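Local coordinates for biofilm-surface layer protein A (Bacillus subtilis, PDB 4BHU) that self-polymerizes into a mechanically resistant layer on the surface of biofilms, making them hydrophobic, and is required for complex colony architecture, at residues 33-38 / 75-80; 40-45 / 104-109; 52-57 / 90-95; 94-99 / 123-128. The protein carries 1 engineered substitution. All coordinates share one frame; numbering follows the deposited sequence.

The four contacts are spread along an elongated all-beta domain, consistent with an immunoglobulin-like sandwich. Interaction 2 lies nearest the centre, pairing strands 39-43 and 100-109 of the five-stranded sheet. Interaction 1 is 14 Å away between centres and continues that sheet into loops at one end, where leucines gather. Interaction 4 sits 33 Å from interaction 1, on the other side of the chain's centre. Interaction 3, 15 Å from interaction 2, is nested in sequence within the loop that interaction 2 closes, and the engineered M56 packs on F42. Interactions 3 and 4 share K94 and T95, so strand 90-95 leads from one to the other. Interactions 1 and 4 thus mark the two ends of the domain, with the sheet pairing of interaction 2 between them.

Interaction 1 (33-38 / 75-80); sequences TLLSLG and VPLALD
L35 and G38 carry the contact of the 33-38 loop with L77. L35 comes first: its CD1 methyl lies 4.3 Å from L77 CD1, a loose apolar meeting of two buried leucines. S36 contributes through its backbone, since its carbonyl O is 3.5 Å from L77 CD2, while its CB points away. L37 likewise turns its CB away from 75-80, and its side chain packs on L82 instead. At G38 the contact becomes polar. G38 O accepts a bond from L77 N at 2.8 Å, with an N-H...O angle of 163° and the donor tilted modestly from the carbonyl plane. One water closes a second link, lying 2.9 Å from G38 N as acceptor and 2.6 Å from L77 O as donor. The backbone of G38, phi 153° and psi -144°, is a conformation suited to glycine. Opposite it, L77 is the centre of an inverse gamma turn, with A78 N bonded to P76 O at 3.0 Å, which bends the chain as strand 72-76 runs out. These leucine-rich loops probably belong to the hydrophobic cap known for this bacterial hydrophobin: L37 and L79 pack on apolar side chains of a neighbouring subunit. Inward, L35 and L77 both rest on N108 of strand 100-109 and on F87, while V75 is hydrogen-bonded to M40 of strand 39-43.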
# COMPACT_ATOMS: atom_id res chain seq x y z
N THR I 33 26.20 19.06 -4.17
CA THR I 33 25.28 17.97 -4.45
C THR I 33 24.24 17.90 -3.32
O THR I 33 24.15 18.80 -2.48
CB THR I 33 26.03 16.64 -4.49
OG1 THR I 33 26.56 16.34 -3.18
CG2 THR I 33 27.18 16.69 -5.52
N LEU I 34 23.45 16.84 -3.30
CA LEU I 34 22.61 16.55 -2.15
C LEU I 34 23.44 15.74 -1.16
O LEU I 34 24.37 15.05 -1.55
CB LEU I 34 21.43 15.67 -2.56
CG LEU I 34 20.45 16.09 -3.64
CD1 LEU I 34 19.29 15.12 -3.59
CD2 LEU I 34 19.97 17.48 -3.40
N LEU I 35 23.06 15.77 0.10
CA LEU I 35 23.70 14.89 1.07
C LEU I 35 23.34 13.45 0.74
O LEU I 35 22.24 13.17 0.26
CB LEU I 35 23.20 15.23 2.48
CG LEU I 35 23.61 16.59 3.03
CD1 LEU I 35 22.79 16.91 4.27
CD2 LEU I 35 25.08 16.62 3.35
N SER I 36 24.29 12.54 0.98
CA SER I 36 24.00 11.11 1.01
C SER I 36 23.72 10.65 2.46
O SER I 36 23.94 11.41 3.40
CB SER I 36 25.19 10.34 0.44
OG SER I 36 25.23 10.49 -0.96
N LEU I 37 23.20 9.44 2.61
CA LEU I 37 22.96 8.87 3.93
C LEU I 37 24.26 8.86 4.69
O LEU I 37 25.31 8.61 4.12
CB LEU I 37 22.46 7.43 3.85
CG LEU I 37 21.07 7.21 3.25
CD1 LEU I 37 20.74 5.72 3.32
CD2 LEU I 37 20.05 8.02 3.99
N GLY I 38 24.20 9.13 5.99
CA GLY I 38 25.40 9.13 6.79
C GLY I 38 25.30 10.03 8.00
O GLY I 38 24.24 10.15 8.61
N VAL I 75 25.94 14.94 13.64
CA VAL I 75 24.50 14.80 13.46
C VAL I 75 24.20 13.71 12.44
O VAL I 75 24.36 13.93 11.23
CB VAL I 75 23.87 16.10 12.98
CG1 VAL I 75 22.36 15.94 12.93
CG2 VAL I 75 24.26 17.25 13.91
N PRO I 76 23.83 12.53 12.94
CA PRO I 76 23.47 11.45 12.04
C PRO I 76 22.24 11.89 11.26
O PRO I 76 21.34 12.54 11.82
CB PRO I 76 23.19 10.27 12.99
CG PRO I 76 24.00 10.60 14.23
CD PRO I 76 23.85 12.08 14.35
N LEU I 77 22.25 11.58 9.97
CA LEU I 77 21.28 12.15 9.04
C LEU I 77 20.00 11.31 9.04
O LEU I 77 19.81 10.41 8.21
CB LEU I 77 21.89 12.25 7.63
CG LEU I 77 22.43 13.56 7.03
CD1 LEU I 77 22.49 14.79 7.95
CD2 LEU I 77 23.79 13.32 6.38
N ALA I 78 19.12 11.59 10.00
CA ALA I 78 17.74 11.11 9.95
C ALA I 78 17.01 11.62 8.70
O ALA I 78 17.41 12.61 8.07
CB ALA I 78 16.98 11.54 11.22
N LEU I 79 15.90 10.99 8.38
CA LEU I 79 15.21 11.28 7.12
C LEU I 79 14.82 12.75 7.03
O LEU I 79 14.85 13.34 5.97
CB LEU I 79 13.96 10.41 6.98
CG LEU I 79 13.14 10.63 5.72
CD1 LEU I 79 14.01 10.35 4.51
CD2 LEU I 79 11.92 9.72 5.71
N ASP I 80 14.47 13.35 8.16
CA ASP I 80 13.97 14.73 8.13
C ASP I 80 15.10 15.74 7.94
O ASP I 80 14.85 16.92 7.73
CB ASP I 80 13.19 15.02 9.43
CG ASP I 80 13.94 14.61 10.67
OD1 ASP I 80 14.06 13.38 10.92
OD2 ASP I 80 14.40 15.49 11.41
O HOH W 1 21.61 8.77 7.18

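Interaction 2 (40-45 / 104-109); sequences MEFTLP and FRAENK
M40 to T43 pair with R105 to N108 as antiparallel neighbours inside the five-stranded sheet of an immunoglobulin-like sandwich, their short axes 168° apart in direction. E41 and E107 form one hydrogen-bonded pair, E41 N to E107 O and E107 N to E41 O both measuring 2.9 Å. T43 and R105 form the next, with T43 N to R105 O at 2.8 Å and R105 N to T43 O at 3.1 Å. Between them F42 and A106 make a non-hydrogen-bonded pair.

On the face bearing M40, F42 and A106, the contact is apolar. The selenomethionine chain of M40 leaves anti to its backbone nitrogen (chi1 177°) and then bends, bringing CE to 3.7 Å from A106 CB. The A106 methyl, CB, also makes an off-centre CH-pi contact with the F42 ring. Where the first strand ends, P45 CD sits over one face of the F104 ring, 3.4 Å from CE2, while L44 CD2 approaches the ring edge in its plane.

The other face is charged. E41 OE1 lies against the K109 chain, 3.3 Å from CD, with only a long salt bridge to NZ (3.8 Å); the stronger partner of this carboxylate is R74, through a salt bridge to NE. A water accepts weakly from R105 NH1 and donates to T43 O.

Strand 72-76 flanks 39-43 and strand 119-125 flanks 100-109, whereas Y29 and L27 of strand 22-30 and L8 of strand 7-12 pack on the apolar face.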
# COMPACT_ATOMS: atom_id res chain seq x y z
N MSE I 40 26.62 13.90 9.45
CA MSE I 40 27.21 15.22 9.21
C MSE I 40 28.14 15.49 10.40
O MSE I 40 27.71 15.38 11.54
CB MSE I 40 26.10 16.26 9.17
CG MSE I 40 26.57 17.70 9.00
SE MSE I 40 27.22 18.04 7.17
CE MSE I 40 29.01 18.76 7.62
N GLU I 41 29.41 15.80 10.12
CA GLU I 41 30.40 15.99 11.19
C GLU I 41 31.28 17.23 10.97
O GLU I 41 31.88 17.42 9.90
CB GLU I 41 31.27 14.74 11.33
CG GLU I 41 32.25 14.82 12.48
CD GLU I 41 32.89 13.49 12.79
OE1 GLU I 41 32.16 12.47 12.78
OE2 GLU I 41 34.10 13.46 13.04
N PHE I 42 31.33 18.08 12.00
CA PHE I 42 32.15 19.28 12.00
C PHE I 42 33.28 19.04 12.99
O PHE I 42 33.05 18.50 14.06
CB PHE I 42 31.35 20.49 12.50
CG PHE I 42 30.38 21.05 11.51
CD1 PHE I 42 29.10 20.51 11.39
CD2 PHE I 42 30.73 22.13 10.72
CE1 PHE I 42 28.20 21.05 10.49
CE2 PHE I 42 29.84 22.67 9.81
CZ PHE I 42 28.56 22.12 9.69
N THR I 43 34.50 19.43 12.61
CA THR I 43 35.68 19.32 13.48
C THR I 43 36.23 20.73 13.73
O THR I 43 36.54 21.47 12.79
CB THR I 43 36.77 18.43 12.85
OG1 THR I 43 36.23 17.13 12.61
CG2 THR I 43 38.00 18.30 13.80
N LEU I 44 36.31 21.10 14.99
CA LEU I 44 36.78 22.43 15.36
C LEU I 44 38.25 22.33 15.78
O LEU I 44 38.67 21.32 16.34
CB LEU I 44 35.94 22.98 16.51
CG LEU I 44 34.42 22.94 16.35
CD1 LEU I 44 33.73 23.60 17.54
CD2 LEU I 44 33.98 23.60 15.07
N PRO I 45 39.04 23.38 15.50
CA PRO I 45 40.45 23.32 15.90
C PRO I 45 40.62 23.71 17.37
O PRO I 45 39.71 24.33 17.95
CB PRO I 45 41.11 24.31 14.94
CG PRO I 45 40.04 25.32 14.66
CD PRO I 45 38.72 24.61 14.77
N PHE I 104 38.84 24.88 10.14
CA PHE I 104 37.68 24.07 10.47
C PHE I 104 37.45 23.08 9.34
O PHE I 104 37.73 23.38 8.17
CB PHE I 104 36.44 24.95 10.61
CG PHE I 104 36.53 25.94 11.73
CD1 PHE I 104 37.23 27.13 11.56
CD2 PHE I 104 35.94 25.69 12.95
CE1 PHE I 104 37.32 28.04 12.59
CE2 PHE I 104 36.02 26.61 13.99
CZ PHE I 104 36.71 27.78 13.81
N ARG I 105 36.94 21.91 9.70
CA ARG I 105 36.69 20.82 8.76
C ARG I 105 35.25 20.36 8.92
O ARG I 105 34.64 20.48 9.99
CB ARG I 105 37.67 19.66 9.02
CG ARG I 105 39.12 20.05 8.80
CD ARG I 105 40.12 19.03 9.34
NE ARG I 105 41.50 19.44 9.06
CZ ARG I 105 42.19 20.33 9.78
NH1 ARG I 105 41.64 20.90 10.84
NH2 ARG I 105 43.43 20.64 9.44
N ALA I 106 34.69 19.85 7.84
CA ALA I 106 33.34 19.34 7.88
C ALA I 106 33.21 18.34 6.75
O ALA I 106 33.74 18.56 5.66
CB ALA I 106 32.32 20.47 7.74
N GLU I 107 32.55 17.23 7.04
CA GLU I 107 32.33 16.22 6.03
C GLU I 107 31.07 15.43 6.33
O GLU I 107 30.61 15.35 7.48
CB GLU I 107 33.52 15.26 5.97
CG GLU I 107 33.81 14.56 7.28
CD GLU I 107 35.03 13.66 7.20
OE1 GLU I 107 35.68 13.66 6.13
OE2 GLU I 107 35.34 12.95 8.18
N ASN I 108 30.52 14.83 5.28
CA ASN I 108 29.44 13.90 5.44
C ASN I 108 30.00 12.49 5.46
O ASN I 108 30.35 11.95 4.41
CB ASN I 108 28.42 14.07 4.30
CG ASN I 108 27.26 13.08 4.40
OD1 ASN I 108 27.16 12.29 5.36
ND2 ASN I 108 26.40 13.09 3.40
N LYS I 109 30.13 11.92 6.65
CA LYS I 109 30.64 10.55 6.78
C LYS I 109 29.61 9.58 6.23
O LYS I 109 28.49 9.49 6.75
CB LYS I 109 30.94 10.20 8.24
CG LYS I 109 32.21 10.79 8.82
CD LYS I 109 32.41 10.37 10.29
CE LYS I 109 33.59 9.40 10.48
NZ LYS I 109 33.98 9.23 11.93
O HOH W 2 39.61 21.50 12.52

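Interaction 3 (52-57 / 90-95); sequences TKDTMN and KLNNKT. Engineered in segment 52-57: M56 (natural residue Leu).
D54 supplies the ionic part of the contact, its buried carboxylate meeting the end of K94, which arrives from the opposite direction. K94 NZ lies 2.7 Å from D54 OD2 and uses the syn lone pair of that oxygen. The lysine gets there by folding at chi2 (-63°) before running straight to its end. A water lies 2.7 Å from D54 OD1 and accepts from K94 NZ at 3.0 Å, so it bridges the two groups a second time.

The same side chain also grips the backbone. N92 N donates to D54 OD1 at 2.7 Å, reaching the anti side 32° out of the carboxylate plane. With N51 N bonded to OD2 as well, the surroundings would probably favour a charged D54. K94 NZ is bonded in addition to T49 O.

Just beyond the aspartate, the backbones form a single antiparallel bridge. K90 N gives T55 O a bond of 2.8 Å, and T55 N gives K90 O one of 3.2 Å. On the far side, N93 and K94 both face S23 of strand 22-30, a G1 beta bulge that breaks strand 90-95 and turns it just where D54 holds K94.

Van der Waals contacts complete the interface. T55 OG1 lies 3.5 Å from K90 CB, the two side chains running alongside each other, and L91 CD2 rests near D54 OD2, 3.7 Å away.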
# COMPACT_ATOMS: atom_id res chain seq x y z
N THR I 52 25.82 23.34 24.14
CA THR I 52 24.39 23.27 23.84
C THR I 52 23.72 24.63 23.70
O THR I 52 22.52 24.70 23.48
CB THR I 52 23.64 22.48 24.92
OG1 THR I 52 23.89 23.07 26.19
CG2 THR I 52 24.13 21.04 24.94
N LYS I 53 24.49 25.72 23.84
CA LYS I 53 23.98 27.06 23.53
C LYS I 53 24.25 27.37 22.06
O LYS I 53 23.71 28.32 21.50
CB LYS I 53 24.62 28.14 24.42
CG LYS I 53 24.09 28.20 25.86
CD LYS I 53 24.95 29.12 26.77
CE LYS I 53 24.72 30.63 26.50
NZ LYS I 53 25.57 31.55 27.33
N ASP I 54 25.10 26.57 21.43
CA ASP I 54 25.34 26.72 20.00
C ASP I 54 24.21 26.03 19.24
O ASP I 54 23.44 25.27 19.82
CB ASP I 54 26.71 26.17 19.65
CG ASP I 54 27.82 26.94 20.35
OD1 ASP I 54 27.71 28.19 20.41
OD2 ASP I 54 28.78 26.33 20.86
N THR I 55 24.10 26.30 17.95
CA THR I 55 22.97 25.80 17.20
C THR I 55 23.40 25.26 15.86
O THR I 55 24.41 25.70 15.28
CB THR I 55 21.90 26.91 16.97
OG1 THR I 55 22.43 27.92 16.10
CG2 THR I 55 21.47 27.57 18.30
N MSE I 56 22.63 24.29 15.37
CA MSE I 56 22.77 23.77 14.02
C MSE I 56 21.44 24.04 13.28
O MSE I 56 20.38 23.60 13.73
CB MSE I 56 23.01 22.27 14.10
CG MSE I 56 23.24 21.62 12.79
SE MSE I 56 25.01 22.07 12.10
CE MSE I 56 26.11 20.94 13.29
N ASN I 57 21.51 24.75 12.15
CA ASN I 57 20.31 25.21 11.46
C ASN I 57 19.23 25.75 12.42
O ASN I 57 18.05 25.44 12.28
CB ASN I 57 19.72 24.10 10.57
CG ASN I 57 20.63 23.74 9.40
OD1 ASN I 57 21.58 24.45 9.09
ND2 ASN I 57 20.33 22.62 8.74
N LYS I 90 26.29 27.54 14.22
CA LYS I 90 26.55 28.84 14.85
C LYS I 90 27.22 28.67 16.21
O LYS I 90 26.63 28.11 17.12
CB LYS I 90 25.28 29.65 15.02
CG LYS I 90 24.74 30.28 13.73
CD LYS I 90 23.70 31.39 14.05
CE LYS I 90 23.13 32.04 12.78
NZ LYS I 90 22.13 33.13 13.09
N LEU I 91 28.48 29.11 16.31
CA LEU I 91 29.20 29.14 17.59
C LEU I 91 28.97 30.52 18.18
O LEU I 91 29.52 31.50 17.68
CB LEU I 91 30.69 28.87 17.39
CG LEU I 91 31.00 27.53 16.71
CD1 LEU I 91 32.49 27.37 16.43
CD2 LEU I 91 30.45 26.36 17.54
N ASN I 92 28.15 30.59 19.21
CA ASN I 92 27.71 31.87 19.76
C ASN I 92 28.46 32.33 21.02
O ASN I 92 28.74 31.53 21.93
CB ASN I 92 26.22 31.78 20.07
CG ASN I 92 25.38 31.63 18.82
OD1 ASN I 92 25.69 32.19 17.77
ND2 ASN I 92 24.30 30.86 18.93
N ASN I 93 28.77 33.62 21.08
CA ASN I 93 29.31 34.20 22.30
C ASN I 93 30.56 33.45 22.78
O ASN I 93 30.59 32.94 23.89
CB ASN I 93 28.23 34.17 23.39
CG ASN I 93 28.60 34.98 24.64
OD1 ASN I 93 29.43 35.89 24.58
ND2 ASN I 93 27.98 34.64 25.77
N LYS I 94 31.57 33.37 21.92
CA LYS I 94 32.80 32.64 22.21
C LYS I 94 33.97 33.58 22.51
O LYS I 94 34.01 34.70 22.01
CB LYS I 94 33.20 31.77 21.01
CG LYS I 94 32.16 30.76 20.58
CD LYS I 94 31.89 29.73 21.66
CE LYS I 94 30.75 28.82 21.28
NZ LYS I 94 30.50 27.81 22.35
N THR I 95 34.94 33.09 23.28
CA THR I 95 36.22 33.77 23.44
C THR I 95 37.19 33.37 22.33
O THR I 95 37.61 32.22 22.25
CB THR I 95 36.87 33.43 24.80
OG1 THR I 95 36.07 33.95 25.86
CG2 THR I 95 38.29 34.01 24.87
O HOH W 3 27.80 28.78 23.04

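Interaction 4 (94-99 / 123-128); sequences KTLPAA and IDVAKR
V125 is the side chain on which the 96-99 loop rests. Its CG1 branch, anti to the backbone nitrogen (chi1 174°), reaches P97 O at 3.3 Å and L96 CB at 4.1 Å. The CG2 branch faces the proline ring instead, 4.3 Å from P97 CD. The two methyls thus divide their contacts, CG1 lying ahead of the carbonyl oxygen and CG2 toward the ring, in packing that is close at the oxygen and looser among the apolar atoms.

A99 lies alongside the backbone from V125 to K127. A99 CA is 3.3 Å from V125 O in a CA-H...O contact bent to 125° at the hydrogen, and A99 CB lies 3.4 Å from K127 N. The same methyl touches K127 CG at 3.7 Å before the lysine chain leads off.

The segments come together by packing and this CA-H...O contact, without conventional hydrogen bonds between them. The arrangement belongs to the crossing between the two sheets of the sandwich: residues 96-99 carry the chain from strand 90-95, in the three-stranded sheet, to strand 100-109, in the five-stranded one, and 123-125 closes the outermost strand of the latter.

Bonds to third parties fix the pieces. V125 is paired through its backbone with G100, directly after A99, and I123 with Y102. The hydroxyl of Y102 is bonded to A98 O, while its side chain also touches P97 and V125. A99 N is bonded to E19 OE1, L96 to the backbone of W20 and S21, and R128 NH2 to E19 O.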
# COMPACT_ATOMS: atom_id res chain seq x y z
N LYS I 94 31.57 33.37 21.92
CA LYS I 94 32.80 32.64 22.21
C LYS I 94 33.97 33.58 22.51
O LYS I 94 34.01 34.70 22.01
CB LYS I 94 33.20 31.77 21.01
CG LYS I 94 32.16 30.76 20.58
CD LYS I 94 31.89 29.73 21.66
CE LYS I 94 30.75 28.82 21.28
NZ LYS I 94 30.50 27.81 22.35
N THR I 95 34.94 33.09 23.28
CA THR I 95 36.22 33.77 23.44
C THR I 95 37.19 33.37 22.33
O THR I 95 37.61 32.22 22.25
CB THR I 95 36.87 33.43 24.80
OG1 THR I 95 36.07 33.95 25.86
CG2 THR I 95 38.29 34.01 24.87
N LEU I 96 37.56 34.30 21.46
CA LEU I 96 38.50 33.97 20.41
C LEU I 96 39.86 33.62 21.01
O LEU I 96 40.34 34.32 21.90
CB LEU I 96 38.64 35.12 19.42
CG LEU I 96 37.41 35.46 18.56
CD1 LEU I 96 37.77 36.55 17.56
CD2 LEU I 96 36.87 34.23 17.84
N PRO I 97 40.51 32.57 20.51
CA PRO I 97 41.81 32.13 21.03
C PRO I 97 42.99 33.00 20.56
O PRO I 97 42.80 33.98 19.83
CB PRO I 97 41.96 30.73 20.42
CG PRO I 97 41.28 30.88 19.09
CD PRO I 97 40.08 31.74 19.37
N ALA I 98 44.20 32.61 20.96
CA ALA I 98 45.41 33.34 20.55
C ALA I 98 45.42 33.62 19.04
O ALA I 98 44.86 32.88 18.25
CB ALA I 98 46.66 32.57 20.96
N ALA I 99 46.09 34.70 18.65
CA ALA I 99 46.16 35.08 17.26
C ALA I 99 46.83 34.01 16.40
O ALA I 99 47.79 33.35 16.83
CB ALA I 99 46.87 36.43 17.10
N ILE I 123 39.76 30.79 9.44
CA ILE I 123 39.59 32.18 9.88
C ILE I 123 40.91 32.75 10.45
O ILE I 123 41.76 32.01 10.96
CB ILE I 123 38.50 32.34 10.96
CG1 ILE I 123 38.79 31.45 12.16
CG2 ILE I 123 37.11 32.07 10.38
CD1 ILE I 123 37.82 31.63 13.31
N ASP I 124 41.07 34.06 10.34
CA ASP I 124 42.21 34.76 10.92
C ASP I 124 41.78 35.44 12.22
O ASP I 124 40.89 36.28 12.22
CB ASP I 124 42.71 35.84 9.95
CG ASP I 124 43.34 35.27 8.69
OD1 ASP I 124 43.99 34.21 8.76
OD2 ASP I 124 43.18 35.89 7.61
N VAL I 125 42.40 35.06 13.34
CA VAL I 125 42.16 35.76 14.60
C VAL I 125 43.26 36.81 14.78
O VAL I 125 44.45 36.48 14.76
CB VAL I 125 42.14 34.81 15.80
CG1 VAL I 125 42.03 35.60 17.10
CG2 VAL I 125 40.98 33.82 15.67
N ALA I 126 42.88 38.07 14.94
CA ALA I 126 43.86 39.15 14.90
C ALA I 126 44.60 39.37 16.22
O ALA I 126 43.99 39.33 17.29
CB ALA I 126 43.20 40.44 14.45
N LYS I 127 45.92 39.59 16.13
CA LYS I 127 46.74 40.09 17.24
C LYS I 127 46.19 41.39 17.79
O LYS I 127 45.90 42.33 17.04
CB LYS I 127 48.18 40.35 16.78
CG LYS I 127 49.18 39.27 17.15
CD LYS I 127 50.58 39.85 17.38
CE LYS I 127 51.18 40.49 16.12
NZ LYS I 127 52.45 41.22 16.43
N ARG I 128 46.06 41.47 19.11
CA ARG I 128 45.66 42.70 19.78
C ARG I 128 46.90 43.56 20.10
O ARG I 128 47.14 44.57 19.45
CB ARG I 128 44.90 42.40 21.06
CG ARG I 128 44.47 43.64 21.82
CD ARG I 128 43.67 43.31 23.06
NE ARG I 128 42.87 42.09 22.91
CZ ARG I 128 41.59 41.98 23.24
NH1 ARG I 128 40.90 43.02 23.72
NH2 ARG I 128 40.97 40.83 23.07